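Local coordinates for LPG0439 HIT-related domain-containing protein (Legionella pneumophila subsp. pneumophila, PDB 5L0L) that is of unknown function but carries a HIT-related domain, here cut from a longer membrane protein, and may bind nucleotides or other phosphate compounds as HIT proteins do, at residues K34-S38 and V73-R77; M86-Y90 and H130-R134; I142-R148 and E178-C182; K187-A191 and V209-K214. All blocks are in the same frame, centred on the assembly; numbering follows the deposited sequence. Where two conformers were deposited one is given.

Contact 1: residues K34-S38 and V73-R77; sequences KYHYS and VSEQR
Tyr35 and Tyr37 reach from strand 35-41 to the first turn of helix 73-92, while His36 between them bonds Thr30 OG1 through ND1. Just before the strand, Lys34 runs along the Tyr35 side chain. Its NZ makes a weak hydrogen bond to the phenol OH, and its CG lies over one ring face near the rim. Lys34 and Tyr35 both face Val31, so the strand opens with a classic beta bulge. Tyr35 then meets two helix residues obliquely. Its OH is 3.3 Å from Ser74 CB, and its CE1 is 3.8 Å from Glu75 CG. The Glu75 chain crosses the tyrosine at about a right angle, with carboxylate and ring planes 83° apart. The polar ends lead elsewhere: Ser74 OG bonds Glu202 of the second subunit, and Glu75 OE2 takes Tyr55 OH and a salt bridge from Arg69. Tyr37 supplies the direct hydrogen bond. With CG anti to the carbonyl carbon (chi1 -59°), its ring points so that the hydroxyl reaches the helix backbone. Tyr37 OH gives a 2.7 Å bond to Glu75 O, in the carbonyl plane and on a lone pair, with a C=O...O angle of 123°. Farther along the helix, Leu79 and Val82 also pack on Tyr37. A helix is thus laid on one face of an antiparallel sheet, an alpha+beta packing consistent with the HIT-related fold.

Contact 2: residues M86-Y90 and H130-R134; sequences MTQVY and HMWGR. With SO4 (sulfate ion), chain C.
Tyr90 on helix 73-92 lays its ring against the backbone and the selenomethionine Met131 of strand 128-134. Met131 approaches obliquely at one side of the ring, with CG 3.6 Å from Tyr90 CE2. Its SE is 4.6 Å from the ring centroid and 59° off the normal, an oblique Met-aromatic contact. At the other side of the ring, Tyr90 CE1 lies 3.5 Å from Gly133 N. Trp132 O sits above one face, offset toward the rim. Met131 CG is anti to its backbone N (chi1 -179°), and the chain stays extended until it bends at the selenium. Met131 SE therefore reaches the helix, 3.8 Å from CB of the selenomethionine Met86. Met131 CE touches Thr87 CG2 at 3.7 Å, the two side chains crossing at about a right angle. Ile51 and Phe186 add to this core, and Tyr90 OH bonds Tyr49 O. On the other face of the strand, His130 NE2 donates a 2.9 Å hydrogen bond to sulfate O3. The helix is held by apolar contact without a hydrogen bond across the segments. The sulfate, probably from the crystallisation liquor, is also bound by His128, consistent with the phosphate pocket of the HIT histidine motif.

Contact 3: residues I142-R148 and E178-C182; sequences IAGVPLR and ELKAC
Arg148 holds Glu178 in a salt bridge that joins the loop 142-148 to helix 176-194. The loop begins with a type II beta turn from Ile142 to Val145, and Gly144 has positive phi. The guanidinium grips end-on, NH1 and NH2 both meeting one oxygen. Glu178 OE1 accepts Arg148 NH2 at 2.8 Å with its syn lone pair. Arg148 NH1 meets Glu178 OE1 nearly along its C-O bond, at 3.0 Å. The two planes are 23° apart, so the groups are nearly coplanar. Next to the salt bridge, Val145 CG2 lies 3.6 Å from Glu178 O and also touches Ala181 CB. Ile142 packs beside Cys182.

In the next shell, Pro146 CG lies over one face of the guanidinium, toward its rim. The Arg148 chain is extended from CG to NE, which carries the charged end across to the helix. Tyr49 OH is hydrogen-bonded to both Ile142 N and Val145 O, which ties together the two ends of the turn. Met185 and Phe186 of the same helix continue the packing of Ile142, and Asn175 OD1 accepts from Glu178 N. The second carboxylate oxygen is linked to the turn through solvent. One water donates to Gly144 O, at a distance so short that it is uncertain, and to Glu178 OE2 at 2.6 Å.

Contact 4: residues K187-A191 and V209-K214; sequences KLKLA and VTIHDK
Leu190, Ile211 and the methylenes of Lys187 form the tight part of this contact between helix 176-194 and strand 207-211. Leu190 CG is anti to its backbone N, which carries it toward the strand, and chi2 of 57° turns CD2 onto Ile211 and Val209. Leu190 CD2 is 3.8 Å from Ile211 CD1 and 3.9 Å from Val209 CG1. The Leu190 and Ile211 side chains lie alongside each other and point opposite ways. The extended chain of Lys187 passes obliquely over Ile211, and Lys187 CD is 3.7 Å from Ile211 CG2. Ala191 adds a looser touch, its CB 4.4 Å from Ile211 CG1. The ammonium end leads to the solvent side. Just past the strand end, Lys187 NZ donates to His212 O at 2.9 Å, nearly in line with the carbonyl at a C=O...N angle of 163°. Beyond it the contact is loose. A water makes only weak bonds to Lys187 NZ and Lys214 N. The helix segment runs roughly antiparallel to the strand, at 151°. Strand 207-211 is an outermost strand of the six-stranded sheet within this chain, pairing with strand 25-31. Ile26 of that strand touches both Lys187 and Leu190, and Met86 and Val89 of helix 73-92 also pack on Leu190.

In the fold
After the short strand 3-5, the chain forms strands 25-31, 35-41 and 51-58. Contact 1 closes the long loop back from this sheet by setting the start of helix 73-92 on it. Contact 2 follows in series, joining a later part of the same helix to strand 128-134. Contact 3 then folds the loop after that strand onto helix 176-194. Contact 4 closes the C-terminal connection, bringing strand 207-211 beside that second helix. None of the four nests in or crosses another. Contacts 2, 3 and 4 touch: Leu147 packs on Arg134, Val89 on Leu190, and Lys180 on Lys214. Contacts 1 and 2 also reach the second subunit.

Contact 1: residues K34-S38 and V73-R77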
loop_
_atom_site.group_PDB
_atom_site.type_symbol
_atom_site.label_atom_id
_atom_site.label_comp_id
_atom_site.label_asym_id
_atom_site.label_seq_id
_atom_site.Cartn_x
_atom_site.Cartn_y
_atom_site.Cartn_z
ATOM N N LYS A 34 11.567 -18.263 -6.159
ATOM C CA LYS A 34 10.364 -18.766 -6.781
ATOM C C LYS A 34 9.464 -17.693 -7.411
ATOM O O LYS A 34 8.976 -17.877 -8.525
ATOM C CB LYS A 34 9.569 -19.552 -5.739
ATOM C CG LYS A 34 8.431 -20.358 -6.332
ATOM C CD LYS A 34 7.711 -21.227 -5.302
ATOM C CE LYS A 34 6.322 -21.599 -5.814
ATOM N NZ LYS A 34 5.565 -22.432 -4.841
ATOM N N TYR A 35 9.197 -16.613 -6.680
ATOM C CA TYR A 35 8.239 -15.599 -7.155
ATOM C C TYR A 35 9.001 -14.434 -7.772
ATOM O O TYR A 35 9.890 -13.867 -7.123
ATOM C CB TYR A 35 7.336 -15.143 -6.018
ATOM C CG TYR A 35 6.547 -16.287 -5.409
ATOM C CD1 TYR A 35 5.378 -16.764 -6.009
ATOM C CD2 TYR A 35 7.000 -16.924 -4.250
ATOM C CE1 TYR A 35 4.663 -17.833 -5.456
ATOM C CE2 TYR A 35 6.289 -17.992 -3.685
ATOM C CZ TYR A 35 5.131 -18.443 -4.294
ATOM O OH TYR A 35 4.452 -19.504 -3.726
ATOM N N HIS A 36 8.679 -14.119 -9.022
ATOM C CA HIS A 36 9.429 -13.112 -9.799
ATOM C C HIS A 36 8.597 -11.831 -9.934
ATOM O O HIS A 36 7.416 -11.899 -10.313
ATOM C CB HIS A 36 9.715 -13.626 -11.204
ATOM C CG HIS A 36 10.399 -14.954 -11.233
ATOM N ND1 HIS A 36 11.684 -15.134 -10.770
ATOM C CD2 HIS A 36 9.970 -16.172 -11.650
ATOM C CE1 HIS A 36 12.017 -16.414 -10.896
ATOM N NE2 HIS A 36 10.996 -17.061 -11.427
ATOM N N TYR A 37 9.226 -10.690 -9.682
ATOM C CA TYR A 37 8.572 -9.362 -9.713
ATOM C C TYR A 37 9.395 -8.370 -10.531
ATOM O O TYR A 37 10.627 -8.442 -10.513
ATOM C CB TYR A 37 8.409 -8.820 -8.282
ATOM C CG TYR A 37 7.587 -9.725 -7.396
ATOM C CD1 TYR A 37 8.179 -10.787 -6.729
ATOM C CD2 TYR A 37 6.214 -9.545 -7.264
ATOM C CE1 TYR A 37 7.442 -11.644 -5.924
ATOM C CE2 TYR A 37 5.459 -10.406 -6.467
ATOM C CZ TYR A 37 6.079 -11.468 -5.823
ATOM O OH TYR A 37 5.334 -12.322 -5.047
ATOM N N SER A 38 8.736 -7.484 -11.277
ATOM C CA SER A 38 9.386 -6.385 -11.977
ATOM C C SER A 38 9.172 -5.072 -11.240
ATOM O O SER A 38 8.139 -4.878 -10.607
ATOM C CB SER A 38 8.872 -6.229 -13.409
ATOM O OG SER A 38 7.527 -5.872 -13.442
ATOM N N VAL A 73 -1.545 -16.071 -0.843
ATOM C CA VAL A 73 -0.856 -15.320 0.192
ATOM C C VAL A 73 0.659 -15.215 -0.078
ATOM O O VAL A 73 1.242 -14.160 0.184
ATOM C CB VAL A 73 -1.159 -15.844 1.607
ATOM C CG1 VAL A 73 -0.573 -17.230 1.853
ATOM C CG2 VAL A 73 -0.652 -14.869 2.645
ATOM N N SER A 74 1.295 -16.266 -0.613
ATOM C CA SER A 74 2.733 -16.156 -0.939
ATOM C C SER A 74 3.012 -15.096 -2.012
ATOM O O SER A 74 4.019 -14.391 -1.931
ATOM C CB SER A 74 3.309 -17.456 -1.457
ATOM O OG SER A 74 2.977 -18.489 -0.557
ATOM N N GLU A 75 2.146 -15.039 -3.013
ATOM C CA GLU A 75 2.285 -14.059 -4.094
ATOM C C GLU A 75 2.142 -12.641 -3.556
ATOM O O GLU A 75 2.957 -11.764 -3.870
ATOM C CB GLU A 75 1.274 -14.358 -5.231
ATOM C CG GLU A 75 1.615 -15.645 -5.995
ATOM C CD GLU A 75 0.530 -16.181 -6.917
ATOM O OE1 GLU A 75 -0.671 -15.866 -6.742
ATOM O OE2 GLU A 75 0.896 -16.923 -7.846
ATOM N N GLN A 76 1.113 -12.420 -2.744
ATOM C CA GLN A 76 0.914 -11.120 -2.105
ATOM C C GLN A 76 2.063 -10.758 -1.167
ATOM O O GLN A 76 2.549 -9.603 -1.126
ATOM C CB GLN A 76 -0.433 -11.101 -1.359
ATOM C CG GLN A 76 -0.699 -9.798 -0.595
ATOM C CD GLN A 76 -1.057 -8.652 -1.538
ATOM O OE1 GLN A 76 -0.222 -7.742 -1.840
ATOM N NE2 GLN A 76 -2.246 -8.696 -2.042
ATOM N N ARG A 77 2.498 -11.740 -0.382
ATOM C CA ARG A 77 3.572 -11.506 0.548
ATOM C C ARG A 77 4.863 -11.088 -0.171
ATOM O O ARG A 77 5.579 -10.205 0.294
ATOM C CB ARG A 77 3.834 -12.747 1.398
ATOM C CG ARG A 77 4.658 -12.399 2.607
ATOM C CD ARG A 77 5.171 -13.622 3.304
ATOM N NE ARG A 77 5.820 -13.202 4.538
ATOM C CZ ARG A 77 6.497 -14.018 5.323
ATOM N NH1 ARG A 77 7.035 -13.540 6.447
ATOM N NH2 ARG A 77 6.621 -15.288 4.994
#

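Contact 2: residues M86-Y90 and H130-R134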
loop_
_atom_site.group_PDB
_atom_site.type_symbol
_atom_site.label_atom_id
_atom_site.label_comp_id
_atom_site.label_asym_id
_atom_site.label_seq_id
_atom_site.Cartn_x
_atom_site.Cartn_y
_atom_site.Cartn_z
HETATM N N MSE A 86 11.955 -1.607 -1.852
HETATM C CA MSE A 86 11.941 -0.372 -2.634
HETATM C C MSE A 86 11.707 0.858 -1.806
HETATM O O MSE A 86 12.164 1.934 -2.190
HETATM C CB MSE A 86 10.970 -0.408 -3.815
HETATM C CG MSE A 86 11.296 -1.461 -4.856
HETATM SE SE MSE A 86 13.130 -1.318 -5.569
HETATM C CE MSE A 86 13.055 0.530 -6.169
ATOM N N THR A 87 10.993 0.757 -0.672
ATOM C CA THR A 87 10.860 1.933 0.193
ATOM C C THR A 87 12.215 2.573 0.583
ATOM O O THR A 87 12.300 3.795 0.746
ATOM C CB THR A 87 10.095 1.675 1.505
ATOM O OG1 THR A 87 10.838 0.767 2.336
ATOM C CG2 THR A 87 8.660 1.145 1.233
ATOM N N GLN A 88 13.261 1.745 0.686
ATOM C CA GLN A 88 14.574 2.240 1.083
ATOM C C GLN A 88 15.246 3.095 0.013
ATOM O O GLN A 88 16.047 3.974 0.352
ATOM C CB GLN A 88 15.464 1.085 1.551
ATOM C CG GLN A 88 14.825 0.297 2.720
ATOM C CD GLN A 88 14.422 1.184 3.879
ATOM O OE1 GLN A 88 15.283 1.739 4.584
ATOM N NE2 GLN A 88 13.110 1.376 4.065
ATOM N N VAL A 89 14.913 2.872 -1.257
ATOM C CA VAL A 89 15.416 3.731 -2.315
ATOM C C VAL A 89 14.822 5.149 -2.171
ATOM O O VAL A 89 15.549 6.133 -2.235
ATOM C CB VAL A 89 15.145 3.147 -3.701
ATOM C CG1 VAL A 89 15.499 4.152 -4.764
ATOM C CG2 VAL A 89 15.908 1.844 -3.872
ATOM N N TYR A 90 13.501 5.256 -1.935
ATOM C CA TYR A 90 12.889 6.557 -1.707
ATOM C C TYR A 90 13.492 7.253 -0.480
ATOM O O TYR A 90 13.799 8.453 -0.507
ATOM C CB TYR A 90 11.357 6.434 -1.587
ATOM C CG TYR A 90 10.732 6.136 -2.912
ATOM C CD1 TYR A 90 10.399 7.169 -3.790
ATOM C CD2 TYR A 90 10.564 4.833 -3.333
ATOM C CE1 TYR A 90 9.845 6.908 -5.019
ATOM C CE2 TYR A 90 10.041 4.548 -4.570
ATOM C CZ TYR A 90 9.677 5.577 -5.415
ATOM O OH TYR A 90 9.150 5.282 -6.649
ATOM N N HIS A 130 1.682 0.510 -6.660
ATOM C CA HIS A 130 2.297 1.787 -7.054
ATOM C C HIS A 130 3.031 2.324 -5.848
ATOM O O HIS A 130 2.546 2.218 -4.734
ATOM C CB HIS A 130 1.217 2.800 -7.430
ATOM C CG HIS A 130 0.327 2.331 -8.519
ATOM N ND1 HIS A 130 0.680 2.427 -9.841
ATOM C CD2 HIS A 130 -0.863 1.681 -8.482
ATOM C CE1 HIS A 130 -0.265 1.861 -10.581
ATOM N NE2 HIS A 130 -1.233 1.445 -9.779
HETATM N N MSE A 131 4.175 2.948 -6.082
HETATM C CA MSE A 131 4.951 3.581 -5.004
HETATM C C MSE A 131 5.523 4.891 -5.548
HETATM O O MSE A 131 5.811 5.005 -6.763
HETATM C CB MSE A 131 6.048 2.627 -4.522
HETATM C CG MSE A 131 6.853 3.223 -3.399
HETATM SE SE MSE A 131 8.209 1.965 -2.682
HETATM C CE MSE A 131 6.996 0.584 -2.023
ATOM N N TRP A 132 5.626 5.897 -4.688
ATOM C CA TRP A 132 6.125 7.210 -5.108
ATOM C C TRP A 132 6.637 7.950 -3.895
ATOM O O TRP A 132 6.499 7.463 -2.744
ATOM C CB TRP A 132 5.012 8.012 -5.825
ATOM C CG TRP A 132 3.838 8.258 -4.934
ATOM C CD1 TRP A 132 3.585 9.383 -4.204
ATOM C CD2 TRP A 132 2.755 7.350 -4.655
ATOM N NE1 TRP A 132 2.435 9.221 -3.460
ATOM C CE2 TRP A 132 1.900 7.994 -3.727
ATOM C CE3 TRP A 132 2.424 6.057 -5.091
ATOM C CZ2 TRP A 132 0.730 7.404 -3.240
ATOM C CZ3 TRP A 132 1.295 5.454 -4.564
ATOM C CH2 TRP A 132 0.465 6.116 -3.647
ATOM N N GLY A 133 7.263 9.084 -4.146
ATOM C CA GLY A 133 7.849 9.918 -3.071
ATOM C C GLY A 133 7.121 11.249 -2.941
ATOM O O GLY A 133 6.587 11.790 -3.943
ATOM N N ARG A 134 7.114 11.777 -1.714
ATOM C CA ARG A 134 6.602 13.095 -1.394
ATOM C C ARG A 134 7.703 13.997 -0.825
ATOM O O ARG A 134 8.610 13.562 -0.101
ATOM C CB ARG A 134 5.410 13.023 -0.408
ATOM C CG ARG A 134 4.284 12.078 -0.832
ATOM C CD ARG A 134 3.613 12.519 -2.145
ATOM N NE ARG A 134 2.970 13.822 -2.029
ATOM C CZ ARG A 134 1.768 14.024 -1.473
ATOM N NH1 ARG A 134 1.308 15.248 -1.401
ATOM N NH2 ARG A 134 1.016 13.017 -1.000
HETATM S S SO4 C . -4.298 0.638 -11.122
HETATM O O1 SO4 C . -3.259 0.163 -12.081
HETATM O O2 SO4 C . -5.524 0.103 -11.702
HETATM O O3 SO4 C . -3.800 0.047 -9.886
HETATM O O4 SO4 C . -4.084 2.074 -11.351
#

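Contact 3: residues I142-R148 and E178-C182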
loop_
_atom_site.group_PDB
_atom_site.type_symbol
_atom_site.label_atom_id
_atom_site.label_comp_id
_atom_site.label_asym_id
_atom_site.label_seq_id
_atom_site.Cartn_x
_atom_site.Cartn_y
_atom_site.Cartn_z
ATOM N N ILE A 142 16.561 14.141 -7.754
ATOM C CA ILE A 142 17.488 13.607 -8.751
ATOM C C ILE A 142 17.779 14.771 -9.693
ATOM O O ILE A 142 16.842 15.402 -10.187
ATOM C CB ILE A 142 16.842 12.438 -9.478
ATOM C CG1 ILE A 142 16.607 11.284 -8.490
ATOM C CG2 ILE A 142 17.679 12.004 -10.648
ATOM C CD1 ILE A 142 15.767 10.153 -9.041
ATOM N N ALA A 143 19.069 15.099 -9.882
ATOM C CA ALA A 143 19.451 16.278 -10.669
ATOM C C ALA A 143 18.786 16.305 -12.046
ATOM O O ALA A 143 18.807 15.321 -12.798
ATOM C CB ALA A 143 20.980 16.415 -10.785
ATOM N N GLY A 144 18.129 17.425 -12.335
ATOM C CA GLY A 144 17.442 17.657 -13.615
ATOM C C GLY A 144 15.996 17.164 -13.609
ATOM O O GLY A 144 15.282 17.326 -14.607
ATOM N N VAL A 145 15.534 16.569 -12.502
ATOM C CA VAL A 145 14.186 15.969 -12.501
ATOM C C VAL A 145 13.421 16.465 -11.260
ATOM O O VAL A 145 13.598 15.938 -10.170
ATOM C CB VAL A 145 14.234 14.427 -12.501
ATOM C CG1 VAL A 145 12.836 13.866 -12.782
ATOM C CG2 VAL A 145 15.274 13.853 -13.470
ATOM N N PRO A 146 12.540 17.457 -11.429
ATOM C CA PRO A 146 11.725 17.904 -10.294
ATOM C C PRO A 146 10.828 16.748 -9.843
ATOM O O PRO A 146 10.366 15.970 -10.678
ATOM C CB PRO A 146 10.845 19.026 -10.877
ATOM C CG PRO A 146 11.397 19.303 -12.212
ATOM C CD PRO A 146 12.252 18.193 -12.667
ATOM N N LEU A 147 10.616 16.652 -8.550
ATOM C CA LEU A 147 9.780 15.603 -8.006
ATOM C C LEU A 147 8.365 15.631 -8.584
ATOM O O LEU A 147 7.848 14.603 -9.010
ATOM C CB LEU A 147 9.729 15.718 -6.476
ATOM C CG LEU A 147 8.913 14.610 -5.764
ATOM C CD1 LEU A 147 9.607 13.262 -5.916
ATOM C CD2 LEU A 147 8.702 14.975 -4.290
ATOM N N ARG A 148 7.773 16.829 -8.616
ATOM C CA ARG A 148 6.390 17.042 -9.015
ATOM C C ARG A 148 5.421 16.356 -8.050
ATOM O O ARG A 148 5.830 15.823 -7.009
ATOM C CB ARG A 148 6.153 16.607 -10.478
ATOM C CG ARG A 148 7.089 17.308 -11.460
ATOM C CD ARG A 148 7.059 16.523 -12.753
ATOM N NE ARG A 148 7.787 17.187 -13.793
ATOM C CZ ARG A 148 8.961 16.821 -14.309
ATOM N NH1 ARG A 148 9.643 15.757 -13.906
ATOM N NH2 ARG A 148 9.470 17.598 -15.246
ATOM N N GLU A 178 14.993 13.235 -18.765
ATOM C CA GLU A 178 14.655 13.107 -17.346
ATOM C C GLU A 178 14.385 11.653 -16.951
ATOM O O GLU A 178 14.823 11.217 -15.896
ATOM C CB GLU A 178 13.440 13.984 -16.987
ATOM C CG GLU A 178 13.786 15.461 -17.087
ATOM C CD GLU A 178 12.619 16.390 -16.809
ATOM O OE1 GLU A 178 11.571 15.974 -16.258
ATOM O OE2 GLU A 178 12.779 17.586 -17.153
ATOM N N LEU A 179 13.705 10.926 -17.829
ATOM C CA LEU A 179 13.443 9.492 -17.613
ATOM C C LEU A 179 14.769 8.740 -17.484
ATOM O O LEU A 179 14.964 7.949 -16.554
ATOM C CB LEU A 179 12.607 8.908 -18.728
ATOM C CG LEU A 179 12.375 7.386 -18.710
ATOM C CD1 LEU A 179 11.715 6.944 -17.405
ATOM C CD2 LEU A 179 11.555 7.018 -19.940
ATOM N N LYS A 180 15.666 9.003 -18.419
ATOM C CA LYS A 180 16.981 8.343 -18.378
ATOM C C LYS A 180 17.740 8.649 -17.069
ATOM O O LYS A 180 18.329 7.752 -16.476
ATOM C CB LYS A 180 17.814 8.730 -19.594
ATOM C CG LYS A 180 17.325 8.097 -20.873
ATOM C CD LYS A 180 18.354 8.409 -21.988
ATOM C CE LYS A 180 17.813 8.944 -23.284
ATOM N NZ LYS A 180 17.793 7.918 -24.367
ATOM N N ALA A 181 17.721 9.905 -16.631
ATOM C CA ALA A 181 18.400 10.310 -15.389
ATOM C C ALA A 181 17.775 9.611 -14.162
ATOM O O ALA A 181 18.468 9.136 -13.292
ATOM C CB ALA A 181 18.331 11.822 -15.219
ATOM N N CYS A 182 16.455 9.635 -14.097
ATOM C CA CYS A 182 15.722 9.059 -12.954
ATOM C C CYS A 182 16.006 7.560 -12.839
ATOM O O CYS A 182 16.311 7.021 -11.774
ATOM C CB CYS A 182 14.248 9.278 -13.131
ATOM S SG CYS A 182 13.294 8.972 -11.640
HETATM O O HOH W 1 14.953 18.910 -16.470
#

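Contact 4: residues K187-A191 and V209-K214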
loop_
_atom_site.group_PDB
_atom_site.type_symbol
_atom_site.label_atom_id
_atom_site.label_comp_id
_atom_site.label_asym_id
_atom_site.label_seq_id
_atom_site.Cartn_x
_atom_site.Cartn_y
_atom_site.Cartn_z
ATOM N N LYS A 187 18.435 2.775 -10.311
ATOM C CA LYS A 187 19.291 1.577 -10.420
ATOM C C LYS A 187 20.499 1.642 -9.480
ATOM O O LYS A 187 20.787 0.690 -8.769
ATOM C CB LYS A 187 19.766 1.371 -11.855
ATOM C CG LYS A 187 18.687 0.925 -12.803
ATOM C CD LYS A 187 19.193 0.874 -14.219
ATOM C CE LYS A 187 18.091 0.542 -15.216
ATOM N NZ LYS A 187 18.588 0.557 -16.617
ATOM N N LEU A 188 21.173 2.779 -9.460
ATOM C CA LEU A 188 22.330 2.956 -8.609
ATOM C C LEU A 188 21.983 2.866 -7.128
ATOM O O LEU A 188 22.666 2.161 -6.373
ATOM C CB LEU A 188 23.067 4.257 -8.925
ATOM C CG LEU A 188 24.322 4.506 -8.078
ATOM C CD1 LEU A 188 25.327 3.384 -8.242
ATOM C CD2 LEU A 188 24.946 5.848 -8.447
ATOM N N LYS A 189 20.924 3.562 -6.702
ATOM C CA LYS A 189 20.561 3.540 -5.294
ATOM C C LYS A 189 20.142 2.121 -4.874
ATOM O O LYS A 189 20.474 1.680 -3.786
ATOM C CB LYS A 189 19.463 4.564 -4.966
ATOM C CG LYS A 189 19.892 6.024 -5.088
ATOM C CD LYS A 189 21.070 6.365 -4.229
ATOM C CE LYS A 189 21.420 7.852 -4.178
ATOM N NZ LYS A 189 22.786 7.900 -3.565
ATOM N N LEU A 190 19.447 1.411 -5.744
ATOM C CA LEU A 190 19.064 0.036 -5.447
ATOM C C LEU A 190 20.283 -0.872 -5.364
ATOM O O LEU A 190 20.413 -1.675 -4.418
ATOM C CB LEU A 190 18.075 -0.474 -6.489
ATOM C CG LEU A 190 17.604 -1.926 -6.327
ATOM C CD1 LEU A 190 16.983 -2.174 -4.975
ATOM C CD2 LEU A 190 16.669 -2.271 -7.470
ATOM N N ALA A 191 21.191 -0.722 -6.333
ATOM C CA ALA A 191 22.404 -1.554 -6.356
ATOM C C ALA A 191 23.239 -1.280 -5.108
ATOM O O ALA A 191 23.758 -2.233 -4.499
ATOM C CB ALA A 191 23.206 -1.339 -7.626
ATOM N N VAL A 209 18.104 -9.577 -6.490
ATOM C CA VAL A 209 17.853 -8.425 -7.328
ATOM C C VAL A 209 18.772 -8.491 -8.550
ATOM O O VAL A 209 19.981 -8.660 -8.387
ATOM C CB VAL A 209 18.184 -7.146 -6.537
ATOM C CG1 VAL A 209 17.996 -5.915 -7.404
ATOM C CG2 VAL A 209 17.366 -7.069 -5.262
ATOM N N THR A 210 18.199 -8.372 -9.747
ATOM C CA THR A 210 18.953 -8.210 -10.980
ATOM C C THR A 210 18.559 -6.871 -11.652
ATOM O O THR A 210 17.438 -6.728 -12.170
ATOM C CB THR A 210 18.678 -9.372 -11.959
ATOM O OG1 THR A 210 18.974 -10.607 -11.307
ATOM C CG2 THR A 210 19.555 -9.268 -13.212
ATOM N N ILE A 211 19.496 -5.928 -11.683
ATOM C CA ILE A 211 19.285 -4.628 -12.323
ATOM C C ILE A 211 19.137 -4.852 -13.820
ATOM O O ILE A 211 19.878 -5.640 -14.393
ATOM C CB ILE A 211 20.472 -3.678 -12.107
ATOM C CG1 ILE A 211 20.697 -3.380 -10.626
ATOM C CG2 ILE A 211 20.301 -2.386 -12.922
ATOM C CD1 ILE A 211 19.579 -2.687 -9.901
ATOM N N HIS A 212 18.185 -4.181 -14.449
ATOM C CA HIS A 212 17.969 -4.279 -15.888
ATOM C C HIS A 212 19.016 -3.458 -16.655
ATOM O O HIS A 212 19.083 -2.262 -16.481
ATOM C CB HIS A 212 16.584 -3.751 -16.254
ATOM C CG HIS A 212 16.284 -3.793 -17.721
ATOM N ND1 HIS A 212 15.798 -4.919 -18.343
ATOM C CD2 HIS A 212 16.376 -2.848 -18.686
ATOM C CE1 HIS A 212 15.596 -4.670 -19.625
ATOM N NE2 HIS A 212 15.954 -3.421 -19.861
ATOM N N ASP A 213 19.825 -4.098 -17.496
ATOM C CA ASP A 213 20.735 -3.353 -18.382
ATOM C C ASP A 213 19.955 -2.740 -19.549
ATOM O O ASP A 213 19.204 -3.440 -20.227
ATOM C CB ASP A 213 21.852 -4.258 -18.937
ATOM C CG ASP A 213 22.805 -4.734 -17.856
ATOM O OD1 ASP A 213 22.808 -4.160 -16.749
ATOM O OD2 ASP A 213 23.567 -5.696 -18.107
ATOM N N LYS A 214 20.108 -1.434 -19.751
ATOM C CA LYS A 214 19.493 -0.744 -20.905
ATOM C C LYS A 214 19.905 -1.395 -22.245
ATOM O O LYS A 214 21.063 -1.796 -22.423
ATOM C CB LYS A 214 19.868 0.743 -20.929
ATOM C CG LYS A 214 18.805 1.684 -20.399
ATOM C CD LYS A 214 19.068 3.110 -20.883
ATOM C CE LYS A 214 18.007 4.088 -20.373
ATOM N NZ LYS A 214 16.681 3.832 -20.977
HETATM O O HOH W 2 21.927 0.214 -17.289
#